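Thymine dioxygenase (PDB 5C3Q) probably catalyses the iron- and 2-oxoglutarate-dependent hydroxylation of thymine, as a thymine-7-hydroxylase. Local coordinates at residues Asn9-Val14 / Ser237-Phe242; Ile222-Gln227 / Tyr293-Asn298; Ser264-Lys269 / Glu315-Gly320. All blocks are in the same frame, centred on the assembly; numbering follows the deposited sequence.

Interaction 1: Asn9-Val14 / Ser237-Phe242; sequences NEDGLV and SPNGQF
D11 points its carboxylate into the loop S237-F242, and three side chains of that loop gather round it. The S237 hydroxyl donates to D11 OD2, with S237 OG and D11 OD2 2.7 Å apart. It reaches this oxygen on the anti side, 26° out of the carboxylate plane. The amide of N239 stands almost upright against the carboxylate, with the two planes 82° apart. From there N239 ND2 makes a weak bond to D11 OD1, at 3.4 Å. Q241 slants past D11 and offers carbon: its CG lies 3.2 Å from D11 OD2. D11 CG lies opposite the backbone N (chi1 -157°), which carries the carboxylate out from the turn to these partners.

S237 OG also works inside its own loop. S237 OG accepts Q241 N at 3.1 Å and, weakly, N239 N. This fixes the rotation of the hydroxyl that grips D11. Beside the polar cluster the packing is mostly carbon. P238 CG sits 3.4 Å from the backbone oxygen G12 O, and L13 CB meets S237 CB at 3.9 Å. Beyond this point the L13 side chain is buried against V235 and I243.

Each partner is the connection of a beta hairpin. D11 and G12 are the two central residues of a type I' turn between strands 8-10 and 13-19. S237 to G240 form a type I turn between strands 233-236 and 242-244. The contact thus joins an edge hairpin of the large sheet to a hairpin of the small sheet in the double-stranded beta-helix fold of 2-oxoglutarate oxygenases.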
loop_
_atom_site.group_PDB
_atom_site.type_symbol
_atom_site.label_atom_id
_atom_site.label_comp_id
_atom_site.label_asym_id
_atom_site.label_seq_id
_atom_site.Cartn_x
_atom_site.Cartn_y
_atom_site.Cartn_z
ATOM N N ASN A 9 -9.685 16.767 4.253
ATOM C CA ASN A 9 -10.973 17.326 3.853
ATOM C C ASN A 9 -10.779 18.481 2.873
ATOM O O ASN A 9 -10.784 19.652 3.265
ATOM C CB ASN A 9 -11.763 17.784 5.081
ATOM C CG ASN A 9 -13.210 18.115 4.757
ATOM O OD1 ASN A 9 -13.573 18.310 3.598
ATOM N ND2 ASN A 9 -14.047 18.182 5.788
ATOM N N GLU A 10 -10.602 18.135 1.599
ATOM C CA GLU A 10 -10.350 19.113 0.547
ATOM C C GLU A 10 -10.906 18.626 -0.790
ATOM O O GLU A 10 -10.783 17.449 -1.132
ATOM C CB GLU A 10 -8.850 19.369 0.401
ATOM C CG GLU A 10 -8.201 20.049 1.596
ATOM C CD GLU A 10 -6.712 20.309 1.412
ATOM O OE1 GLU A 10 -6.200 20.188 0.271
ATOM O OE2 GLU A 10 -6.050 20.647 2.420
ATOM N N ASP A 11 -11.527 19.542 -1.528
ATOM C CA ASP A 11 -12.001 19.285 -2.888
ATOM C C ASP A 11 -12.984 18.118 -2.991
ATOM O O ASP A 11 -13.020 17.414 -4.000
ATOM C CB ASP A 11 -10.804 19.058 -3.821
ATOM C CG ASP A 11 -11.137 19.325 -5.271
ATOM O OD1 ASP A 11 -11.769 20.365 -5.540
ATOM O OD2 ASP A 11 -10.767 18.502 -6.141
ATOM N N GLY A 12 -13.785 17.926 -1.948
ATOM C CA GLY A 12 -14.755 16.834 -1.905
ATOM C C GLY A 12 -14.178 15.503 -1.446
ATOM O O GLY A 12 -14.913 14.528 -1.330
ATOM N N LEU A 13 -12.867 15.458 -1.199
ATOM C CA LEU A 13 -12.208 14.256 -0.674
ATOM C C LEU A 13 -12.188 14.352 0.840
ATOM O O LEU A 13 -11.540 15.238 1.397
ATOM C CB LEU A 13 -10.773 14.133 -1.201
ATOM C CG LEU A 13 -9.946 12.936 -0.704
ATOM C CD1 LEU A 13 -10.471 11.622 -1.262
ATOM C CD2 LEU A 13 -8.483 13.112 -1.072
ATOM N N VAL A 14 -12.898 13.440 1.498
ATOM C CA VAL A 14 -12.921 13.382 2.958
ATOM C C VAL A 14 -12.372 12.028 3.409
ATOM O O VAL A 14 -12.999 10.993 3.191
ATOM C CB VAL A 14 -14.344 13.618 3.507
ATOM C CG1 VAL A 14 -14.371 13.526 5.030
ATOM C CG2 VAL A 14 -14.848 14.985 3.066
ATOM N N SER A 237 -9.104 13.249 -5.674
ATOM C CA SER A 237 -10.435 13.605 -5.198
ATOM C C SER A 237 -11.506 13.175 -6.203
ATOM O O SER A 237 -11.191 12.900 -7.366
ATOM C CB SER A 237 -10.525 15.117 -4.992
ATOM O OG SER A 237 -10.610 15.789 -6.235
ATOM N N PRO A 238 -12.782 13.137 -5.767
ATOM C CA PRO A 238 -13.876 12.859 -6.703
ATOM C C PRO A 238 -14.043 13.894 -7.821
ATOM O O PRO A 238 -14.707 13.607 -8.819
ATOM C CB PRO A 238 -15.124 12.828 -5.802
ATOM C CG PRO A 238 -14.718 13.459 -4.518
ATOM C CD PRO A 238 -13.258 13.166 -4.372
ATOM N N ASN A 239 -13.462 15.082 -7.653
ATOM C CA ASN A 239 -13.456 16.098 -8.703
ATOM C C ASN A 239 -12.231 16.010 -9.606
ATOM O O ASN A 239 -12.079 16.822 -10.509
ATOM C CB ASN A 239 -13.547 17.498 -8.093
ATOM C CG ASN A 239 -14.724 17.645 -7.156
ATOM O OD1 ASN A 239 -15.773 17.032 -7.361
ATOM N ND2 ASN A 239 -14.556 18.452 -6.115
ATOM N N GLY A 240 -11.358 15.036 -9.350
ATOM C CA GLY A 240 -10.246 14.725 -10.247
ATOM C C GLY A 240 -8.944 15.455 -9.959
ATOM O O GLY A 240 -8.081 15.536 -10.829
ATOM N N GLN A 241 -8.796 15.976 -8.742
ATOM C CA GLN A 241 -7.594 16.706 -8.345
ATOM C C GLN A 241 -6.850 15.930 -7.277
ATOM O O GLN A 241 -7.469 15.367 -6.369
ATOM C CB GLN A 241 -7.954 18.072 -7.768
ATOM C CG GLN A 241 -8.843 18.924 -8.651
ATOM C CD GLN A 241 -8.069 19.620 -9.743
ATOM O OE1 GLN A 241 -7.440 18.970 -10.579
ATOM N NE2 GLN A 241 -8.112 20.952 -9.747
ATOM N N PHE A 242 -5.524 15.925 -7.371
ATOM C CA PHE A 242 -4.694 15.275 -6.361
ATOM C C PHE A 242 -4.603 16.144 -5.110
ATOM O O PHE A 242 -4.238 17.318 -5.181
ATOM C CB PHE A 242 -3.301 14.965 -6.912
ATOM C CG PHE A 242 -3.259 13.737 -7.778
ATOM C CD1 PHE A 242 -3.304 12.475 -7.205
ATOM C CD2 PHE A 242 -3.193 13.843 -9.160
ATOM C CE1 PHE A 242 -3.275 11.336 -7.994
ATOM C CE2 PHE A 242 -3.159 12.708 -9.955
ATOM C CZ PHE A 242 -3.202 11.453 -9.372
#

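Interaction 2: Ile222-Gln227 / Tyr293-Asn298; sequences ITLLFQ and YFCNPN. With TDR (thymine), chain G; AKG (2-oxoglutaric acid), chain F.
L224 and Y293 form an antiparallel hydrogen-bonded pair, the tight part of this contact. Y293 N gives a nearly straight bond to L224 O at 2.8 Å, and L224 N returns one to Y293 O at 2.9 Å. On one face of the sheet, L224 CD1 lies 3.9 Å from Y293 CD2, obliquely to the ring. On that face too, I222 CG1 packs against C295 SG at 3.7 Å. Helix 147-173 covers this side.

The strands belong to the large sheet of the double-stranded beta-helix, where 222-227 runs between 251-256 and 284-295. The other side of the sheet faces the active site. There thymine lies over one face of the F294 ring, with its C4 3.4 Å above the ring centre. A chi1 of -60° turns this ring beside T223, whose OG1 meets its edge together with O1 of 2-oxoglutarate. T223 OG1 is hydrogen-bonded to D218 OD2, and D218 is a ligand of the nickel ion. With an alanine in place of F294, thymine would probably lose the flat surface it rests on and be held less firmly in its tilt.

C295 N bonds I222 O at 2.7 Å. This far end is where water enters: one water donates to T223 OG1 and C295 O.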
loop_
_atom_site.group_PDB
_atom_site.type_symbol
_atom_site.label_atom_id
_atom_site.label_comp_id
_atom_site.label_asym_id
_atom_site.label_seq_id
_atom_site.Cartn_x
_atom_site.Cartn_y
_atom_site.Cartn_z
ATOM N N ILE A 222 -6.555 -4.602 0.842
ATOM C CA ILE A 222 -6.187 -3.305 1.408
ATOM C C ILE A 222 -4.666 -3.130 1.436
ATOM O O ILE A 222 -3.899 -4.094 1.298
ATOM C CB ILE A 222 -6.752 -3.083 2.843
ATOM C CG1 ILE A 222 -6.107 -4.035 3.854
ATOM C CG2 ILE A 222 -8.273 -3.227 2.865
ATOM C CD1 ILE A 222 -6.525 -3.788 5.293
ATOM N N THR A 223 -4.240 -1.888 1.613
ATOM C CA THR A 223 -2.844 -1.581 1.821
ATOM C C THR A 223 -2.726 -0.819 3.125
ATOM O O THR A 223 -3.513 0.091 3.387
ATOM C CB THR A 223 -2.261 -0.738 0.671
ATOM O OG1 THR A 223 -2.382 -1.457 -0.557
ATOM C CG2 THR A 223 -0.781 -0.411 0.914
ATOM N N LEU A 224 -1.764 -1.223 3.949
ATOM C CA LEU A 224 -1.444 -0.512 5.175
ATOM C C LEU A 224 -0.206 0.302 4.863
ATOM O O LEU A 224 0.862 -0.266 4.639
ATOM C CB LEU A 224 -1.172 -1.492 6.319
ATOM C CG LEU A 224 -2.242 -2.562 6.542
ATOM C CD1 LEU A 224 -1.770 -3.591 7.555
ATOM C CD2 LEU A 224 -3.553 -1.931 6.981
ATOM N N LEU A 225 -0.359 1.622 4.817
ATOM C CA LEU A 225 0.737 2.518 4.465
ATOM C C LEU A 225 1.216 3.297 5.679
ATOM O O LEU A 225 0.489 4.126 6.230
ATOM C CB LEU A 225 0.322 3.489 3.354
ATOM C CG LEU A 225 1.473 4.401 2.911
ATOM C CD1 LEU A 225 2.463 3.648 2.036
ATOM C CD2 LEU A 225 0.946 5.620 2.185
ATOM N N PHE A 226 2.448 3.012 6.088
ATOM C CA PHE A 226 3.103 3.716 7.175
ATOM C C PHE A 226 4.045 4.733 6.536
ATOM O O PHE A 226 4.964 4.351 5.804
ATOM C CB PHE A 226 3.893 2.733 8.043
ATOM C CG PHE A 226 3.070 1.593 8.583
ATOM C CD1 PHE A 226 2.863 0.445 7.827
ATOM C CD2 PHE A 226 2.523 1.657 9.854
ATOM C CE1 PHE A 226 2.114 -0.611 8.320
ATOM C CE2 PHE A 226 1.764 0.605 10.355
ATOM C CZ PHE A 226 1.561 -0.530 9.588
ATOM N N GLN A 227 3.808 6.021 6.778
ATOM C CA GLN A 227 4.664 7.069 6.217
ATOM C C GLN A 227 5.326 7.876 7.330
ATOM O O GLN A 227 4.771 8.011 8.426
ATOM C CB GLN A 227 3.879 7.985 5.264
ATOM C CG GLN A 227 2.766 8.817 5.895
ATOM C CD GLN A 227 2.078 9.741 4.895
ATOM O OE1 GLN A 227 2.651 10.106 3.869
ATOM N NE2 GLN A 227 0.846 10.133 5.200
ATOM N N TYR A 293 2.399 -2.153 3.202
ATOM C CA TYR A 293 2.068 -3.551 3.396
ATOM C C TYR A 293 0.833 -3.887 2.557
ATOM O O TYR A 293 -0.304 -3.557 2.922
ATOM C CB TYR A 293 1.851 -3.848 4.879
ATOM C CG TYR A 293 1.687 -5.313 5.200
ATOM C CD1 TYR A 293 2.792 -6.123 5.428
ATOM C CD2 TYR A 293 0.424 -5.886 5.284
ATOM C CE1 TYR A 293 2.646 -7.467 5.729
ATOM C CE2 TYR A 293 0.264 -7.228 5.588
ATOM C CZ TYR A 293 1.379 -8.015 5.810
ATOM O OH TYR A 293 1.231 -9.350 6.111
ATOM N N PHE A 294 1.070 -4.526 1.415
ATOM C CA PHE A 294 -0.005 -4.900 0.499
ATOM C C PHE A 294 -0.691 -6.153 1.016
ATOM O O PHE A 294 -0.069 -7.219 1.109
ATOM C CB PHE A 294 0.545 -5.171 -0.904
ATOM C CG PHE A 294 1.237 -3.993 -1.525
ATOM C CD1 PHE A 294 0.550 -2.808 -1.737
ATOM C CD2 PHE A 294 2.564 -4.071 -1.911
ATOM C CE1 PHE A 294 1.177 -1.720 -2.320
ATOM C CE2 PHE A 294 3.197 -2.989 -2.495
ATOM C CZ PHE A 294 2.504 -1.812 -2.699
ATOM N N CYS A 295 -1.963 -6.019 1.373
ATOM C CA CYS A 295 -2.759 -7.160 1.796
ATOM C C CYS A 295 -3.535 -7.725 0.615
ATOM O O CYS A 295 -4.080 -6.974 -0.208
ATOM C CB CYS A 295 -3.720 -6.772 2.907
ATOM S SG CYS A 295 -2.937 -5.971 4.321
ATOM N N ASN A 296 -3.576 -9.054 0.539
ATOM C CA ASN A 296 -4.273 -9.758 -0.526
ATOM C C ASN A 296 -5.160 -10.857 0.037
ATOM O O ASN A 296 -4.871 -11.404 1.101
ATOM C CB ASN A 296 -3.257 -10.399 -1.476
ATOM C CG ASN A 296 -2.387 -9.370 -2.186
ATOM O OD1 ASN A 296 -2.894 -8.468 -2.848
ATOM N ND2 ASN A 296 -1.074 -9.512 -2.063
ATOM N N PRO A 297 -6.238 -11.203 -0.684
ATOM C CA PRO A 297 -6.901 -12.458 -0.355
ATOM C C PRO A 297 -5.924 -13.611 -0.560
ATOM O O PRO A 297 -4.914 -13.440 -1.250
ATOM C CB PRO A 297 -8.043 -12.546 -1.376
ATOM C CG PRO A 297 -8.178 -11.186 -1.963
ATOM C CD PRO A 297 -6.831 -10.549 -1.861
ATOM N N ASN A 298 -6.209 -14.758 0.047
ATOM C CA ASN A 298 -5.421 -15.961 -0.192
ATOM C C ASN A 298 -5.330 -16.171 -1.697
ATOM O O ASN A 298 -6.325 -15.994 -2.398
ATOM C CB ASN A 298 -6.072 -17.180 0.467
ATOM C CG ASN A 298 -6.293 -16.998 1.962
ATOM O OD1 ASN A 298 -5.624 -16.194 2.607
ATOM N ND2 ASN A 298 -7.233 -17.751 2.517
HETATM N N1 TDR G . 2.910 -4.466 -5.769
HETATM C C2 TDR G . 1.945 -5.322 -5.119
HETATM O O2 TDR G . 2.254 -6.456 -4.807
HETATM N N3 TDR G . 0.618 -4.827 -4.837
HETATM C C4 TDR G . 0.249 -3.494 -5.192
HETATM O O4 TDR G . -0.879 -3.109 -4.937
HETATM C C5 TDR G . 1.223 -2.616 -5.859
HETATM C CM5 TDR G . 0.893 -1.213 -6.259
HETATM C C6 TDR G . 2.565 -3.133 -6.143
HETATM C C1 AKG F . 2.879 2.101 -3.164
HETATM O O1 AKG F . 1.985 1.461 -3.777
HETATM O O2 AKG F . 4.014 1.618 -2.973
HETATM C C2 AKG F . 2.592 3.456 -2.668
HETATM O O5 AKG F . 1.544 4.012 -2.986
HETATM C C3 AKG F . 3.597 4.155 -1.772
HETATM C C4 AKG F . 3.032 5.471 -1.243
HETATM C C5 AKG F . 3.985 6.139 -0.280
HETATM O O3 AKG F . 3.502 6.924 0.563
HETATM O O4 AKG F . 5.212 5.911 -0.351
HETATM O O HOH W 1 -3.102 -4.407 -1.756
#

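Interaction 3: Ser264-Lys269 / Glu315-Gly320; sequences SNDTIK and ERKYEG
D266 OD2 is gripped by two side chains of the segment E315-G320. The Y318 hydroxyl donates to it with Y318 OH 2.5 Å from D266 OD2, a short bond on the syn side. K317 NZ uses the anti lone pair of the same oxygen, and the K317 NZ to D266 OD2 distance of 2.8 Å makes a salt bridge. The two donors would probably draw negative charge toward OD2.

N265 and D266 sit just past helix 258-263. N265, the first residue past the helix, has positive phi and completes a Schellman motif, and S264 to T267 make a type I' turn. The turn presents N265 and D266 together to the loop that leads into strand 321-322.

The D266 carboxylate approaches the Y318 ring at its edge, the two planes 82° apart. K317 bends at its third torsion (chi3 70°), which brings its amine round to the carboxylate. K317 CB lies over one face of the Y318 ring, toward the rim.

N265 holds the backbone instead. Its side-chain amide spans R316 with two nearly straight bonds. N265 OD1 takes K317 N at 2.9 Å, on a lone pair in the plane of the amide. N265 ND2 gives to E315 O, also at 2.9 Å, but from above that carbonyl, 50° out of its plane. Together these bonds fix both the position and the flip of the N265 amide.

This is surface packing away from the active site. It pins the loop to the end of the helix, and R262 of that helix adds a bond to E319 O.

Two waters complete the joint. One donates to N265 OD1 and accepts from Y318 N at 3.0 Å. The other donates to D266 OD1 at 2.7 Å and, weakly, to Y318 OH.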
loop_
_atom_site.group_PDB
_atom_site.type_symbol
_atom_site.label_atom_id
_atom_site.label_comp_id
_atom_site.label_asym_id
_atom_site.label_seq_id
_atom_site.Cartn_x
_atom_site.Cartn_y
_atom_site.Cartn_z
ATOM N N SER A 264 -16.290 -6.185 -3.780
ATOM C CA SER A 264 -17.404 -5.449 -3.185
ATOM C C SER A 264 -18.449 -4.990 -4.204
ATOM O O SER A 264 -19.388 -4.271 -3.848
ATOM C CB SER A 264 -16.853 -4.226 -2.444
ATOM O OG SER A 264 -16.445 -3.211 -3.345
ATOM N N ASN A 265 -18.280 -5.388 -5.464
ATOM C CA ASN A 265 -19.141 -4.949 -6.554
ATOM C C ASN A 265 -19.137 -3.429 -6.716
ATOM O O ASN A 265 -20.177 -2.821 -6.971
ATOM C CB ASN A 265 -20.574 -5.463 -6.361
ATOM C CG ASN A 265 -21.349 -5.501 -7.664
ATOM O OD1 ASN A 265 -20.827 -5.951 -8.675
ATOM N ND2 ASN A 265 -22.590 -5.009 -7.651
ATOM N N ASP A 266 -17.951 -2.843 -6.556
ATOM C CA ASP A 266 -17.730 -1.390 -6.579
ATOM C C ASP A 266 -18.502 -0.580 -5.529
ATOM O O ASP A 266 -18.721 0.615 -5.716
ATOM C CB ASP A 266 -17.982 -0.821 -7.987
ATOM C CG ASP A 266 -16.920 -1.242 -8.984
ATOM O OD1 ASP A 266 -15.796 -1.581 -8.558
ATOM O OD2 ASP A 266 -17.207 -1.234 -10.197
ATOM N N THR A 267 -18.898 -1.205 -4.423
ATOM C CA THR A 267 -19.440 -0.438 -3.301
ATOM C C THR A 267 -18.283 0.181 -2.511
ATOM O O THR A 267 -18.445 1.222 -1.888
ATOM C CB THR A 267 -20.348 -1.277 -2.378
ATOM O OG1 THR A 267 -19.640 -2.423 -1.902
ATOM C CG2 THR A 267 -21.591 -1.724 -3.123
ATOM N N ILE A 268 -17.119 -0.469 -2.555
ATOM C CA ILE A 268 -15.886 0.065 -1.984
ATOM C C ILE A 268 -14.994 0.603 -3.104
ATOM O O ILE A 268 -14.897 -0.007 -4.171
ATOM C CB ILE A 268 -15.153 -1.005 -1.151
ATOM C CG1 ILE A 268 -15.920 -1.223 0.162
ATOM C CG2 ILE A 268 -13.707 -0.587 -0.885
ATOM C CD1 ILE A 268 -15.478 -2.412 0.981
ATOM N N LYS A 269 -14.356 1.749 -2.855
ATOM C CA LYS A 269 -13.560 2.448 -3.866
ATOM C C LYS A 269 -12.078 2.115 -3.748
ATOM O O LYS A 269 -11.551 2.016 -2.644
ATOM C CB LYS A 269 -13.717 3.973 -3.735
ATOM C CG LYS A 269 -15.137 4.476 -3.541
ATOM C CD LYS A 269 -16.037 4.168 -4.725
ATOM C CE LYS A 269 -17.447 4.679 -4.464
ATOM N NZ LYS A 269 -18.343 4.546 -5.637
ATOM N N GLU A 315 -27.218 -6.781 -11.055
ATOM C CA GLU A 315 -26.381 -5.702 -10.528
ATOM C C GLU A 315 -24.905 -6.085 -10.360
ATOM O O GLU A 315 -24.069 -5.210 -10.152
ATOM C CB GLU A 315 -26.940 -5.202 -9.192
ATOM C CG GLU A 315 -28.299 -4.531 -9.320
ATOM C CD GLU A 315 -29.073 -4.500 -8.017
ATOM O OE1 GLU A 315 -28.446 -4.470 -6.936
ATOM O OE2 GLU A 315 -30.320 -4.516 -8.074
ATOM N N ARG A 316 -24.590 -7.378 -10.442
ATOM C CA ARG A 316 -23.198 -7.846 -10.375
ATOM C C ARG A 316 -22.419 -7.423 -11.611
ATOM O O ARG A 316 -22.748 -7.836 -12.727
ATOM C CB ARG A 316 -23.128 -9.367 -10.274
ATOM C CG ARG A 316 -23.576 -9.943 -8.946
ATOM C CD ARG A 316 -23.037 -11.359 -8.813
ATOM N NE ARG A 316 -23.644 -12.093 -7.708
ATOM C CZ ARG A 316 -23.259 -13.304 -7.311
ATOM N NH1 ARG A 316 -22.259 -13.936 -7.921
ATOM N NH2 ARG A 316 -23.875 -13.891 -6.292
ATOM N N LYS A 317 -21.370 -6.635 -11.405
ATOM C CA LYS A 317 -20.620 -6.052 -12.511
ATOM C C LYS A 317 -19.528 -6.966 -13.073
ATOM O O LYS A 317 -19.105 -6.779 -14.215
ATOM C CB LYS A 317 -20.004 -4.718 -12.075
ATOM C CG LYS A 317 -21.043 -3.665 -11.709
ATOM C CD LYS A 317 -20.425 -2.439 -11.061
ATOM C CE LYS A 317 -19.605 -1.620 -12.043
ATOM N NZ LYS A 317 -19.397 -0.228 -11.548
ATOM N N TYR A 318 -19.079 -7.947 -12.285
ATOM C CA TYR A 318 -17.864 -8.698 -12.613
ATOM C C TYR A 318 -18.025 -10.215 -12.523
ATOM O O TYR A 318 -18.692 -10.727 -11.622
ATOM C CB TYR A 318 -16.725 -8.263 -11.689
ATOM C CG TYR A 318 -16.487 -6.774 -11.714
ATOM C CD1 TYR A 318 -15.963 -6.161 -12.844
ATOM C CD2 TYR A 318 -16.813 -5.974 -10.623
ATOM C CE1 TYR A 318 -15.755 -4.791 -12.884
ATOM C CE2 TYR A 318 -16.608 -4.604 -10.652
ATOM C CZ TYR A 318 -16.075 -4.017 -11.785
ATOM O OH TYR A 318 -15.868 -2.655 -11.831
ATOM N N GLU A 319 -17.392 -10.916 -13.462
ATOM C CA GLU A 319 -17.252 -12.368 -13.392
ATOM C C GLU A 319 -16.320 -12.721 -12.244
ATOM O O GLU A 319 -15.449 -11.931 -11.879
ATOM C CB GLU A 319 -16.664 -12.930 -14.693
ATOM C CG GLU A 319 -17.585 -12.823 -15.896
ATOM C CD GLU A 319 -17.043 -13.534 -17.126
ATOM O OE1 GLU A 319 -16.526 -14.665 -16.990
ATOM O OE2 GLU A 319 -17.148 -12.965 -18.235
ATOM N N GLY A 320 -16.499 -13.910 -11.681
ATOM C CA GLY A 320 -15.593 -14.404 -10.648
ATOM C C GLY A 320 -14.184 -14.584 -11.191
ATOM O O GLY A 320 -14.003 -14.904 -12.360
HETATM O O HOH W 2 -19.525 -8.341 -9.351
HETATM O O HOH W 3 -13.740 -2.842 -9.860
#

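From the N terminus, the chain first makes the hairpin at 9-14. Interaction 1 closes a long loop when 237-242 returns to it. Before that closure the chain has already laid down 222-227, so interaction 2, completed at 293-298, crosses interaction 1. Interaction 3 opens at 264-269, within the loop of interaction 2, and closes beyond it at 315-320; these two also cross. Interactions 1 and 3 follow one another in series. Interactions 1 and 2 reach the same large sheet, one at its edge hairpin and one in its middle beside the ligands. Interaction 3 ties the end of helix 258-263 to the loop before strand 321-322. No two of the contacts touch.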